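Local coordinates for protein Bm4233, isoform b (Brugia malayi, PDB 6ANY) that probably binds sterols or related lipids as a venom allergen-like member of the CAP superfamily, and is a vaccine candidate for lymphatic filariasis, at residues 25-30 with 176-181. Sequence-based numbering, arbitrary orientation.
With NAG (2-acetamido-2-deoxy-beta-D-glucopyranose), chain C.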
loop_
_atom_site.group_PDB
_atom_site.type_symbol
_atom_site.label_atom_id
_atom_site.label_comp_id
_atom_site.label_asym_id
_atom_site.label_seq_id
_atom_site.Cartn_x
_atom_site.Cartn_y
_atom_site.Cartn_z
ATOM N N SER A 25 2.129 1.359 -10.971
ATOM C CA SER A 25 2.429 1.480 -12.398
ATOM C C SER A 25 1.927 2.794 -12.992
ATOM O O SER A 25 2.677 3.518 -13.692
ATOM C CB SER A 25 1.862 0.270 -13.137
ATOM O OG SER A 25 1.999 0.455 -14.503
ATOM N N LEU A 26 0.680 3.150 -12.710
ATOM C CA LEU A 26 0.139 4.459 -13.160
ATOM C C LEU A 26 0.995 5.584 -12.662
ATOM O O LEU A 26 1.301 6.494 -13.407
ATOM C CB LEU A 26 -1.289 4.679 -12.693
ATOM C CG LEU A 26 -2.355 3.833 -13.396
ATOM C CD1 LEU A 26 -3.684 4.077 -12.745
ATOM C CD2 LEU A 26 -2.524 4.134 -14.885
ATOM N N LEU A 27 1.453 5.495 -11.413
ATOM C CA LEU A 27 2.306 6.527 -10.854
ATOM C C LEU A 27 3.645 6.651 -11.572
ATOM O O LEU A 27 4.070 7.789 -11.875
ATOM C CB LEU A 27 2.613 6.214 -9.389
ATOM C CG LEU A 27 3.381 7.207 -8.580
ATOM C CD1 LEU A 27 2.670 8.580 -8.520
ATOM C CD2 LEU A 27 3.654 6.627 -7.218
ATOM N N ILE A 28 4.365 5.531 -11.762
ATOM C CA ILE A 28 5.709 5.606 -12.437
ATOM C C ILE A 28 5.629 5.909 -13.959
ATOM O O ILE A 28 6.602 6.336 -14.543
ATOM C CB ILE A 28 6.575 4.379 -12.213
ATOM C CG1 ILE A 28 5.886 3.134 -12.713
ATOM C CG2 ILE A 28 6.965 4.243 -10.733
ATOM C CD1 ILE A 28 6.800 1.953 -12.668
ATOM N N HIS A 29 4.437 5.775 -14.544
ATOM C CA HIS A 29 4.182 6.185 -15.894
ATOM C C HIS A 29 3.732 7.644 -16.025
ATOM O O HIS A 29 3.454 8.062 -17.125
ATOM C CB HIS A 29 3.164 5.281 -16.554
ATOM C CG HIS A 29 3.737 3.994 -17.003
ATOM N ND1 HIS A 29 3.924 2.922 -16.154
ATOM C CD2 HIS A 29 4.285 3.638 -18.195
ATOM C CE1 HIS A 29 4.468 1.929 -16.829
ATOM N NE2 HIS A 29 4.670 2.336 -18.076
ATOM N N GLY A 30 3.803 8.437 -14.952
ATOM C CA GLY A 30 3.492 9.854 -15.036
ATOM C C GLY A 30 2.022 10.149 -15.250
ATOM O O GLY A 30 1.709 11.207 -15.789
ATOM N N LEU A 176 14.136 8.986 -0.909
ATOM C CA LEU A 176 13.138 9.213 -1.964
ATOM C C LEU A 176 12.020 8.185 -1.830
ATOM O O LEU A 176 12.293 7.035 -1.513
ATOM C CB LEU A 176 13.765 9.078 -3.367
ATOM C CG LEU A 176 14.982 9.989 -3.659
ATOM C CD1 LEU A 176 15.480 9.681 -5.071
ATOM C CD2 LEU A 176 14.691 11.488 -3.478
ATOM N N ILE A 177 10.822 8.562 -2.195
ATOM C CA ILE A 177 9.670 7.665 -2.155
ATOM C C ILE A 177 9.862 6.557 -3.212
ATOM O O ILE A 177 9.696 5.351 -2.942
ATOM C CB ILE A 177 8.382 8.449 -2.417
ATOM C CG1 ILE A 177 8.189 9.487 -1.282
ATOM C CG2 ILE A 177 7.172 7.482 -2.537
ATOM C CD1 ILE A 177 7.344 10.648 -1.684
ATOM N N TYR A 178 10.251 6.996 -4.404
ATOM C CA TYR A 178 10.686 6.103 -5.457
ATOM C C TYR A 178 11.726 6.786 -6.340
ATOM O O TYR A 178 11.832 7.973 -6.323
ATOM C CB TYR A 178 9.500 5.604 -6.299
ATOM C CG TYR A 178 8.678 6.658 -7.015
ATOM C CD1 TYR A 178 7.606 7.263 -6.381
ATOM C CD2 TYR A 178 8.925 6.991 -8.358
ATOM C CE1 TYR A 178 6.831 8.208 -7.010
ATOM C CE2 TYR A 178 8.161 7.968 -9.023
ATOM C CZ TYR A 178 7.110 8.595 -8.340
ATOM O OH TYR A 178 6.309 9.560 -8.961
ATOM N N GLU A 179 12.514 6.015 -7.075
ATOM C CA GLU A 179 13.614 6.577 -7.910
ATOM C C GLU A 179 13.043 7.219 -9.184
ATOM O O GLU A 179 12.182 6.645 -9.835
ATOM C CB GLU A 179 14.660 5.533 -8.321
ATOM C CG GLU A 179 15.301 4.807 -7.184
ATOM C CD GLU A 179 16.235 3.686 -7.677
ATOM O OE1 GLU A 179 16.724 3.835 -8.861
ATOM O OE2 GLU A 179 16.438 2.701 -6.869
ATOM N N LEU A 180 13.541 8.410 -9.510
ATOM C CA LEU A 180 13.224 9.103 -10.762
ATOM C C LEU A 180 13.878 8.433 -11.953
ATOM O O LEU A 180 15.071 8.182 -11.957
ATOM C CB LEU A 180 13.673 10.540 -10.725
ATOM C CG LEU A 180 13.015 11.408 -9.616
ATOM C CD1 LEU A 180 13.483 12.825 -9.759
ATOM C CD2 LEU A 180 11.514 11.396 -9.751
ATOM N N GLY A 181 13.065 8.050 -12.924
ATOM C CA GLY A 181 13.576 7.384 -14.104
ATOM C C GLY A 181 12.458 6.948 -14.998
ATOM O O GLY A 181 11.315 7.410 -14.903
HETATM C C1 NAG C . 16.501 15.049 0.898
HETATM C C2 NAG C . 17.790 14.350 0.514
HETATM C C3 NAG C . 18.816 14.543 1.630
HETATM C C4 NAG C . 18.915 16.017 2.043
HETATM C C5 NAG C . 17.520 16.596 2.308
HETATM C C6 NAG C . 17.517 18.085 2.636
HETATM C C7 NAG C . 17.741 12.408 -0.954
HETATM C C8 NAG C . 17.599 10.921 -1.036
HETATM N N2 NAG C . 17.506 12.951 0.236
HETATM O O3 NAG C . 20.098 14.087 1.193
HETATM O O4 NAG C . 19.742 16.129 3.218
HETATM O O5 NAG C . 16.708 16.419 1.157
HETATM O O6 NAG C . 18.341 18.779 1.696
HETATM O O7 NAG C . 18.053 13.074 -1.923
#
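Ser-25 O, in the helical turn whose Leu-27 and Ile-28 meet Tyr-178, takes two bonds from His-29. The backbone His-29 N reaches Ser-25 O at 3.0 Å, and the ring atom His-29 ND1 reaches the same oxygen at 2.8 Å. The carbonyl oxygen lies almost in the imidazole plane, but ND1 stands above the carbonyl plane, 43° out of it. The imidazole is thus tied back to the last turn of the preceding helix; the CB of His-29 points away from 176-181. The contact itself is apolar and buried. Leu-27 CD2 packs on Tyr-178 CE1 at 3.6 Å, meeting the ring at a slant. Leu-27 CG lies anti to its N (chi1 -175°), which sets CD2 beside CE1, while CG and CD1 lie near the hydroxyl oxygen, each 3.8 Å from Tyr-178 OH. Ile-28 comes from the same side of the ring plane, with its CG2 4.1 Å from Tyr-178 CD2, the ring carbon across from CE1. Here helix 10-28 of the CAP domain ends in a Schellman motif. Gly-30, with positive phi, is the C-prime residue, and its N bonds Leu-27 O at 3.2 Å. The chain returns as strand 43-44, which pairs antiparallel with 179-180. The Tyr-178 hydroxyl bonds Pro-41 O, so the phenol is fixed at its far end while Leu-27 and Ile-28 lie obliquely against one side of the ring. Met-40 and Met-46 also touch Leu-27 and Ile-28, respectively. At the other end of 176-181, Leu-176 CG lies 3.8 Å from C8 of the NAG acetamide methyl, on a glycan attached to the protein.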